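Endoglucanase E (Clostridium thermocellum, PDB 2WAO) joins cellulase activity to a family 2 carbohydrate esterase domain, the part described here, which probably deacetylates plant polysaccharides and which binds cello-oligosaccharides in its active site. Local coordinates at residues 54-59 and 153-158; 89-94 and 102-107; 164-169 and 322-327. All coordinates share one frame; numbering follows the deposited sequence. Where two conformers were deposited one is given.

Contact 1 of 3, residues 54-59 and 153-158; sequences WFQAIV and NSYMSY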
# COMPACT_ATOMS: atom_id res chain seq x y z
N TRP A 54 5.98 5.73 -11.21
CA TRP A 54 6.89 4.68 -11.61
C TRP A 54 6.13 3.37 -11.55
O TRP A 54 5.30 3.19 -10.65
CB TRP A 54 8.08 4.60 -10.63
CG TRP A 54 9.14 5.69 -10.95
CD1 TRP A 54 9.05 7.04 -10.72
CD2 TRP A 54 10.35 5.48 -11.68
NE1 TRP A 54 10.20 7.69 -11.21
CE2 TRP A 54 11.00 6.75 -11.82
CE3 TRP A 54 10.97 4.33 -12.23
CZ2 TRP A 54 12.24 6.91 -12.47
CZ3 TRP A 54 12.21 4.49 -12.89
CH2 TRP A 54 12.82 5.78 -13.00
N PHE A 55 6.51 2.48 -12.45
CA PHE A 55 5.91 1.14 -12.62
C PHE A 55 6.95 0.05 -12.72
O PHE A 55 8.10 0.28 -13.11
CB PHE A 55 5.03 1.09 -13.86
CG PHE A 55 4.01 2.19 -13.92
CD1 PHE A 55 2.73 2.00 -13.41
CD2 PHE A 55 4.38 3.45 -14.39
CE1 PHE A 55 1.78 3.07 -13.41
CE2 PHE A 55 3.45 4.51 -14.41
CZ PHE A 55 2.15 4.30 -13.92
N GLN A 56 6.53 -1.18 -12.41
CA GLN A 56 7.36 -2.35 -12.73
C GLN A 56 6.43 -3.42 -13.30
O GLN A 56 5.31 -3.61 -12.76
CB GLN A 56 8.03 -2.89 -11.47
CG GLN A 56 9.02 -4.07 -11.77
CD GLN A 56 9.92 -4.36 -10.62
OE1 GLN A 56 11.18 -4.43 -10.76
NE2 GLN A 56 9.30 -4.54 -9.44
N ALA A 57 6.88 -4.07 -14.39
CA ALA A 57 6.25 -5.28 -14.94
C ALA A 57 6.92 -6.50 -14.32
O ALA A 57 8.14 -6.56 -14.18
CB ALA A 57 6.42 -5.30 -16.47
N ILE A 58 6.13 -7.48 -13.90
CA ILE A 58 6.65 -8.73 -13.37
C ILE A 58 6.11 -9.81 -14.28
O ILE A 58 4.89 -10.01 -14.35
CB ILE A 58 6.21 -9.00 -11.89
CG1 ILE A 58 6.63 -7.84 -10.97
CG2 ILE A 58 6.89 -10.29 -11.38
CD1 ILE A 58 5.59 -6.75 -10.79
N VAL A 59 7.00 -10.47 -15.01
CA VAL A 59 6.57 -11.33 -16.11
C VAL A 59 7.01 -12.73 -15.81
O VAL A 59 8.21 -12.97 -15.62
CB VAL A 59 7.12 -10.86 -17.48
CG1 VAL A 59 6.62 -11.82 -18.58
CG2 VAL A 59 6.62 -9.47 -17.78
N ASN A 153 9.54 2.11 -3.80
CA ASN A 153 9.12 0.85 -4.38
C ASN A 153 8.12 0.09 -3.48
O ASN A 153 8.51 -0.81 -2.67
CB ASN A 153 10.35 -0.02 -4.70
CG ASN A 153 9.99 -1.34 -5.31
OD1 ASN A 153 10.84 -2.23 -5.48
ND2 ASN A 153 8.74 -1.47 -5.72
N SER A 154 6.82 0.38 -3.69
CA SER A 154 5.79 -0.32 -2.91
C SER A 154 5.73 -1.84 -3.14
O SER A 154 5.14 -2.55 -2.33
CB SER A 154 4.40 0.28 -3.11
OG SER A 154 4.06 0.17 -4.47
N TYR A 155 6.31 -2.32 -4.24
CA TYR A 155 6.35 -3.79 -4.48
C TYR A 155 7.18 -4.45 -3.37
O TYR A 155 6.94 -5.62 -3.05
CB TYR A 155 6.99 -4.12 -5.84
CG TYR A 155 6.83 -5.59 -6.27
CD1 TYR A 155 5.59 -6.07 -6.72
CD2 TYR A 155 7.92 -6.48 -6.19
CE1 TYR A 155 5.44 -7.38 -7.12
CE2 TYR A 155 7.78 -7.81 -6.59
CZ TYR A 155 6.54 -8.24 -7.07
OH TYR A 155 6.39 -9.53 -7.46
N MET A 156 8.14 -3.71 -2.80
CA MET A 156 9.00 -4.24 -1.71
C MET A 156 8.66 -3.58 -0.34
O MET A 156 9.50 -3.46 0.56
CB MET A 156 10.48 -4.17 -2.07
CG MET A 156 10.89 -5.10 -3.24
SD MET A 156 10.50 -6.84 -2.90
CE MET A 156 11.72 -7.21 -1.66
N SER A 157 7.40 -3.10 -0.22
CA SER A 157 6.89 -2.66 1.09
C SER A 157 6.60 -3.90 1.94
O SER A 157 6.34 -5.00 1.41
CB SER A 157 5.61 -1.85 0.94
OG SER A 157 4.53 -2.69 0.60
N TYR A 158 6.66 -3.72 3.26
CA TYR A 158 6.29 -4.85 4.15
C TYR A 158 4.90 -5.35 3.80
O TYR A 158 4.61 -6.55 3.96
CB TYR A 158 6.34 -4.45 5.62
CG TYR A 158 5.22 -3.54 6.03
CD1 TYR A 158 4.07 -4.06 6.67
CD2 TYR A 158 5.27 -2.16 5.75
CE1 TYR A 158 3.02 -3.25 7.01
CE2 TYR A 158 4.20 -1.32 6.10
CZ TYR A 158 3.10 -1.88 6.73
OH TYR A 158 2.02 -1.12 7.07
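Tyr155 is the residue of 153-158 that reaches the strand 54-59, where it meets Ile58 and Gln56. The turn that presents it starts at Asn153, whose carbonyl O accepts the backbone N of Met156 at 2.9 Å, closing a short 3-10 turn. Ser154 lies inside that turn, and its OG is hydrogen-bonded to Trp92 NE1 near the end of strand 85-93 and to Arg94 O just past it. With CG opposite its own backbone N (chi1 -169°), Tyr155 sends its ring from the turn to the strand. Ile58 approaches from the opposite direction: its CD1 lies 3.7 Å from Tyr155 CE1, while its CG1 is 3.9 Å from Tyr155 CZ. Ile58 thus covers the outer end of the ring, with CG2 4.0 Å from Tyr155 OH. The extended Gln56 side chain runs nearly perpendicular to the tyrosine, its amide plane 85° from the ring plane. Further along, Ser157 is the N-cap of helix 158-165, and in the conformer given its OG caps Ala160 N. Tyr158 then opens that helix and packs on helix 313-331. The contact lies at the interface of the N-terminal beta-sandwich and the SGNH hydrolase domain, joining parts far apart in sequence. It ties strand 52-59 directly, and strand 85-93 through the edge-to-face Trp92, to helices 158-165 and 313-331.

Contact 2 of 3, residues 89-94 and 102-107; sequences LVLWKR and VQFLGF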
# COMPACT_ATOMS: atom_id res chain seq x y z
N LEU A 89 1.54 -11.69 -16.52
CA LEU A 89 2.02 -10.32 -16.37
C LEU A 89 1.34 -9.63 -15.20
O LEU A 89 0.13 -9.69 -15.07
CB LEU A 89 1.74 -9.52 -17.62
CG LEU A 89 1.89 -8.00 -17.62
CD1 LEU A 89 3.37 -7.63 -17.39
CD2 LEU A 89 1.35 -7.39 -18.96
N VAL A 90 2.14 -8.99 -14.35
CA VAL A 90 1.59 -8.06 -13.36
C VAL A 90 2.21 -6.69 -13.68
O VAL A 90 3.44 -6.59 -13.86
CB VAL A 90 1.94 -8.47 -11.93
CG1 VAL A 90 1.55 -7.36 -10.95
CG2 VAL A 90 1.31 -9.80 -11.56
N LEU A 91 1.37 -5.66 -13.81
CA LEU A 91 1.88 -4.27 -13.99
C LEU A 91 1.60 -3.49 -12.69
O LEU A 91 0.43 -3.28 -12.34
CB LEU A 91 1.24 -3.62 -15.23
CG LEU A 91 1.61 -2.17 -15.51
CD1 LEU A 91 3.14 -2.00 -15.67
CD2 LEU A 91 0.86 -1.63 -16.76
N TRP A 92 2.65 -3.04 -12.00
CA TRP A 92 2.53 -2.57 -10.61
C TRP A 92 2.85 -1.07 -10.50
O TRP A 92 3.88 -0.60 -11.02
CB TRP A 92 3.50 -3.37 -9.73
CG TRP A 92 3.47 -3.07 -8.24
CD1 TRP A 92 4.05 -2.00 -7.59
CD2 TRP A 92 2.80 -3.84 -7.24
NE1 TRP A 92 3.76 -2.07 -6.25
CE2 TRP A 92 3.02 -3.20 -6.00
CE3 TRP A 92 2.04 -5.04 -7.27
CZ2 TRP A 92 2.52 -3.72 -4.79
CZ3 TRP A 92 1.53 -5.53 -6.05
CH2 TRP A 92 1.81 -4.89 -4.83
N LYS A 93 1.95 -0.32 -9.87
CA LYS A 93 2.17 1.09 -9.65
C LYS A 93 3.06 1.22 -8.39
O LYS A 93 2.62 0.96 -7.24
CB LYS A 93 0.85 1.85 -9.46
CG LYS A 93 1.06 3.37 -9.32
CD LYS A 93 -0.30 4.09 -9.04
CE LYS A 93 -0.20 5.61 -9.25
NZ LYS A 93 0.14 6.40 -7.99
N ARG A 94 4.31 1.58 -8.60
CA ARG A 94 5.25 1.66 -7.45
C ARG A 94 4.97 2.81 -6.50
O ARG A 94 5.11 2.66 -5.26
CB ARG A 94 6.67 1.80 -7.97
CG ARG A 94 7.10 0.57 -8.71
CD ARG A 94 8.37 0.88 -9.58
NE ARG A 94 9.51 1.54 -8.87
CZ ARG A 94 10.63 0.93 -8.44
NH1 ARG A 94 10.79 -0.40 -8.51
NH2 ARG A 94 11.60 1.65 -7.90
N VAL A 102 -3.40 7.58 -12.44
CA VAL A 102 -2.89 6.88 -13.60
C VAL A 102 -4.10 6.23 -14.29
O VAL A 102 -4.97 5.67 -13.62
CB VAL A 102 -1.93 5.78 -13.12
CG1 VAL A 102 -1.64 4.68 -14.22
CG2 VAL A 102 -0.65 6.45 -12.61
N GLN A 103 -4.10 6.30 -15.61
CA GLN A 103 -5.17 5.67 -16.39
C GLN A 103 -4.50 4.67 -17.33
O GLN A 103 -3.50 5.00 -18.00
CB GLN A 103 -5.93 6.76 -17.15
CG GLN A 103 -7.13 6.24 -17.97
CD GLN A 103 -7.99 7.34 -18.56
OE1 GLN A 103 -7.49 8.44 -18.90
NE2 GLN A 103 -9.31 7.07 -18.66
N PHE A 104 -5.05 3.45 -17.36
CA PHE A 104 -4.57 2.42 -18.25
C PHE A 104 -5.41 2.49 -19.49
O PHE A 104 -6.64 2.34 -19.44
CB PHE A 104 -4.58 1.02 -17.58
CG PHE A 104 -3.65 0.96 -16.42
CD1 PHE A 104 -2.28 0.84 -16.63
CD2 PHE A 104 -4.13 1.12 -15.13
CE1 PHE A 104 -1.40 0.84 -15.54
CE2 PHE A 104 -3.27 1.13 -14.03
CZ PHE A 104 -1.89 0.98 -14.24
N LEU A 105 -4.74 2.78 -20.60
CA LEU A 105 -5.46 3.02 -21.84
C LEU A 105 -5.46 1.85 -22.82
O LEU A 105 -6.05 1.97 -23.88
CB LEU A 105 -4.96 4.31 -22.50
CG LEU A 105 -5.24 5.55 -21.68
CD1 LEU A 105 -4.34 6.64 -22.24
CD2 LEU A 105 -6.72 5.96 -21.74
N GLY A 106 -4.85 0.73 -22.45
CA GLY A 106 -4.92 -0.45 -23.31
C GLY A 106 -3.62 -1.18 -23.44
O GLY A 106 -2.56 -0.58 -23.34
N PHE A 107 -3.72 -2.48 -23.67
CA PHE A 107 -2.55 -3.31 -23.88
C PHE A 107 -2.44 -3.67 -25.34
O PHE A 107 -3.43 -3.65 -26.06
CB PHE A 107 -2.65 -4.58 -23.02
CG PHE A 107 -2.41 -4.34 -21.55
CD1 PHE A 107 -1.14 -4.53 -21.01
CD2 PHE A 107 -3.45 -3.96 -20.70
CE1 PHE A 107 -0.91 -4.30 -19.61
CE2 PHE A 107 -3.25 -3.74 -19.32
CZ PHE A 107 -1.99 -3.90 -18.79
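Leu91 (chi1 177°) and Phe104 (chi1 -64°) turn their side chains toward one another across the interior of a beta-sandwich: the leucine CG lies opposite its backbone N, the phenylalanine CG beside its own. The two segments belong to different antiparallel sheets of the N-terminal domain, and the chain passes from one sheet to the other between them. The strands run nearly antiparallel, at 158°, with their axes 10.7 Å apart, so they face each other through side chains and are not paired edge to edge. Leu91 CD2 is the shared atom of the layer, 3.6 Å from Phe104 CE1 and 4.2 Å from Phe107 CZ. Leu89 extends the row, its CD2 lying 3.9 Å from Phe107 CE1. Phe104 and Phe107 are three residues apart yet both enter the core, because the strand is irregular at Leu105 and Gly106, consistent with a beta bulge; Gly106 has a positive phi. Within its own strand Phe104 has Val102 CG1 over one ring face, 3.7 Å above the plane and offset toward the rim. Val34 and Val45 of neighbouring strands fill in around the aromatic pair. At the far end Lys93 runs extended until it bends at chi4 and passes Val102 in the opposite direction. This lets its aliphatic part belong to the core while the ammonium group meets backbone oxygens: NZ is hydrogen-bonded to Ala28 O and Thr95 O, and just behind it Lys93 CE presses on Val102 CG2 at 3.5 Å, closer than usual van der Waals contact.

Contact 3 of 3, residues 164-169 and 322-327; sequences RNLNAS and RLTAEI. With FMT (formic acid), chain I; FMT (formic acid), chain M.
Asn165 and Thr324 make the polar part of this contact, their side chains set square to each other with Asn165 OD1 3.0 Å from Thr324 OG1. Thr324 OG1 is also hydrogen-bonded to Ala320 O of its own helix. The apolar part lies alongside. Leu166 CD1 meets Ile327 CG2 at 3.8 Å, and its other branch, CD2, comes within 3.9 Å of Thr324 CG2, the leucine and threonine running side by side and pointing in opposite senses. Formic acid molecules, probably from the crystallisation liquor, mark both arginines: Arg164, its chain bent at chi3 (-62°), holds one by two nearly straight bonds in the guanidinium plane, NE to O2 and NH2 to O1, each 2.9 Å; Arg322 binds the other through NE to O2 at 3.1 Å. In the backbone, helix 158-165 ends in a Schellman motif with Asn167 at positive phi, its N bonded to Arg164 O at 3.2 Å, and the chain turns into strand 168-174. Packing of this helix end against helix 313-331, beside the parallel sheet, belongs to the alpha/beta/alpha fold of SGNH hydrolases.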
# COMPACT_ATOMS: atom_id res chain seq x y z
N ARG A 164 2.14 -11.24 -0.55
CA ARG A 164 2.66 -12.33 -1.38
C ARG A 164 2.92 -13.54 -0.46
O ARG A 164 2.58 -14.66 -0.87
CB ARG A 164 3.93 -11.92 -2.14
CG ARG A 164 3.68 -11.00 -3.27
CD ARG A 164 4.93 -10.84 -4.14
NE ARG A 164 6.08 -10.28 -3.44
CZ ARG A 164 6.33 -8.97 -3.33
NH1 ARG A 164 5.48 -8.05 -3.80
NH2 ARG A 164 7.42 -8.58 -2.69
N ASN A 165 3.47 -13.33 0.73
CA ASN A 165 3.74 -14.45 1.68
C ASN A 165 2.46 -15.24 1.94
O ASN A 165 2.49 -16.47 2.02
CB ASN A 165 4.26 -13.98 3.07
CG ASN A 165 5.73 -13.50 3.06
OD1 ASN A 165 6.18 -12.80 4.02
ND2 ASN A 165 6.46 -13.84 2.02
N LEU A 166 1.33 -14.53 2.05
CA LEU A 166 0.03 -15.13 2.40
C LEU A 166 -0.84 -15.54 1.22
O LEU A 166 -1.97 -16.02 1.43
CB LEU A 166 -0.78 -14.19 3.30
CG LEU A 166 -0.12 -13.82 4.64
CD1 LEU A 166 -0.80 -12.60 5.25
CD2 LEU A 166 -0.10 -14.96 5.63
N ASN A 167 -0.38 -15.34 -0.00
CA ASN A 167 -1.19 -15.58 -1.20
C ASN A 167 -2.52 -14.79 -1.16
O ASN A 167 -3.59 -15.29 -1.52
CB ASN A 167 -1.47 -17.08 -1.39
CG ASN A 167 -1.93 -17.40 -2.80
OD1 ASN A 167 -1.41 -16.84 -3.75
ND2 ASN A 167 -2.90 -18.31 -2.92
N ALA A 168 -2.38 -13.52 -0.78
CA ALA A 168 -3.50 -12.61 -0.60
C ALA A 168 -3.35 -11.41 -1.52
O ALA A 168 -2.25 -11.00 -1.86
CB ALA A 168 -3.53 -12.16 0.84
N SER A 169 -4.45 -10.83 -1.93
CA SER A 169 -4.33 -9.54 -2.61
C SER A 169 -4.29 -8.43 -1.54
O SER A 169 -4.65 -8.66 -0.37
CB SER A 169 -5.51 -9.36 -3.57
OG SER A 169 -6.69 -9.36 -2.84
N ARG A 322 7.45 -10.62 10.59
CA ARG A 322 6.71 -10.49 11.82
C ARG A 322 5.20 -10.48 11.54
O ARG A 322 4.43 -11.27 12.14
CB ARG A 322 7.15 -9.24 12.58
CG ARG A 322 6.37 -8.98 13.86
CD ARG A 322 6.96 -7.83 14.62
NE ARG A 322 8.38 -7.99 14.88
CZ ARG A 322 8.90 -8.65 15.92
NH1 ARG A 322 8.11 -9.21 16.82
NH2 ARG A 322 10.21 -8.75 16.05
N LEU A 323 4.78 -9.63 10.60
CA LEU A 323 3.35 -9.43 10.34
C LEU A 323 2.69 -10.70 9.72
O LEU A 323 1.51 -11.03 10.03
CB LEU A 323 3.12 -8.21 9.45
CG LEU A 323 1.66 -7.92 9.07
CD1 LEU A 323 0.85 -7.55 10.37
CD2 LEU A 323 1.56 -6.79 8.03
N THR A 324 3.45 -11.38 8.86
CA THR A 324 3.00 -12.61 8.20
C THR A 324 2.70 -13.61 9.31
O THR A 324 1.65 -14.24 9.27
CB THR A 324 4.04 -13.15 7.15
OG1 THR A 324 4.10 -12.21 6.05
CG2 THR A 324 3.62 -14.55 6.57
N ALA A 325 3.62 -13.76 10.28
CA ALA A 325 3.43 -14.75 11.35
C ALA A 325 2.21 -14.39 12.23
O ALA A 325 1.45 -15.29 12.60
CB ALA A 325 4.70 -14.93 12.19
N GLU A 326 2.01 -13.11 12.57
CA GLU A 326 0.82 -12.64 13.33
C GLU A 326 -0.53 -12.99 12.62
O GLU A 326 -1.48 -13.54 13.20
CB GLU A 326 0.90 -11.10 13.50
CG GLU A 326 2.02 -10.56 14.44
CD GLU A 326 1.87 -10.92 15.93
OE1 GLU A 326 0.75 -11.23 16.39
OE2 GLU A 326 2.89 -10.89 16.65
N ILE A 327 -0.60 -12.66 11.34
CA ILE A 327 -1.81 -12.93 10.56
C ILE A 327 -2.02 -14.46 10.41
O ILE A 327 -3.14 -14.95 10.62
CB ILE A 327 -1.78 -12.23 9.23
CG1 ILE A 327 -1.81 -10.71 9.45
CG2 ILE A 327 -2.99 -12.65 8.40
CD1 ILE A 327 -1.42 -9.91 8.18
C FMT I . 8.64 -11.65 -1.42
O1 FMT I . 9.29 -10.62 -1.70
O2 FMT I . 7.76 -12.21 -2.13
C FMT M . 10.64 -5.52 12.26
O1 FMT M . 10.84 -4.30 12.53
O2 FMT M . 9.72 -6.29 12.67

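How the contacts relate
Contact 2 is the interior of the N-terminal beta-sandwich, almost wholly hydrocarbon apart from one buried lysine. Contact 1 is also buried but sits at the junction of the domains: it uses strand 52-59, neighbour of strand 85-93 from contact 2, and the two touch through Trp54 O to Arg94 N and Ser154 OG to Arg94 O. Contact 3 belongs to the SGNH hydrolase domain alone and mixes Leu166 and Ile327 with the exposed Asn165 and the buried Thr324; the exposed arginines at its borders bind formic acid instead. Arg164 bridges contacts 1 and 3, its NH1 bonded to Tyr155 O and its charge in a cation-pi contact with that ring. Contacts 2 and 3 do not touch.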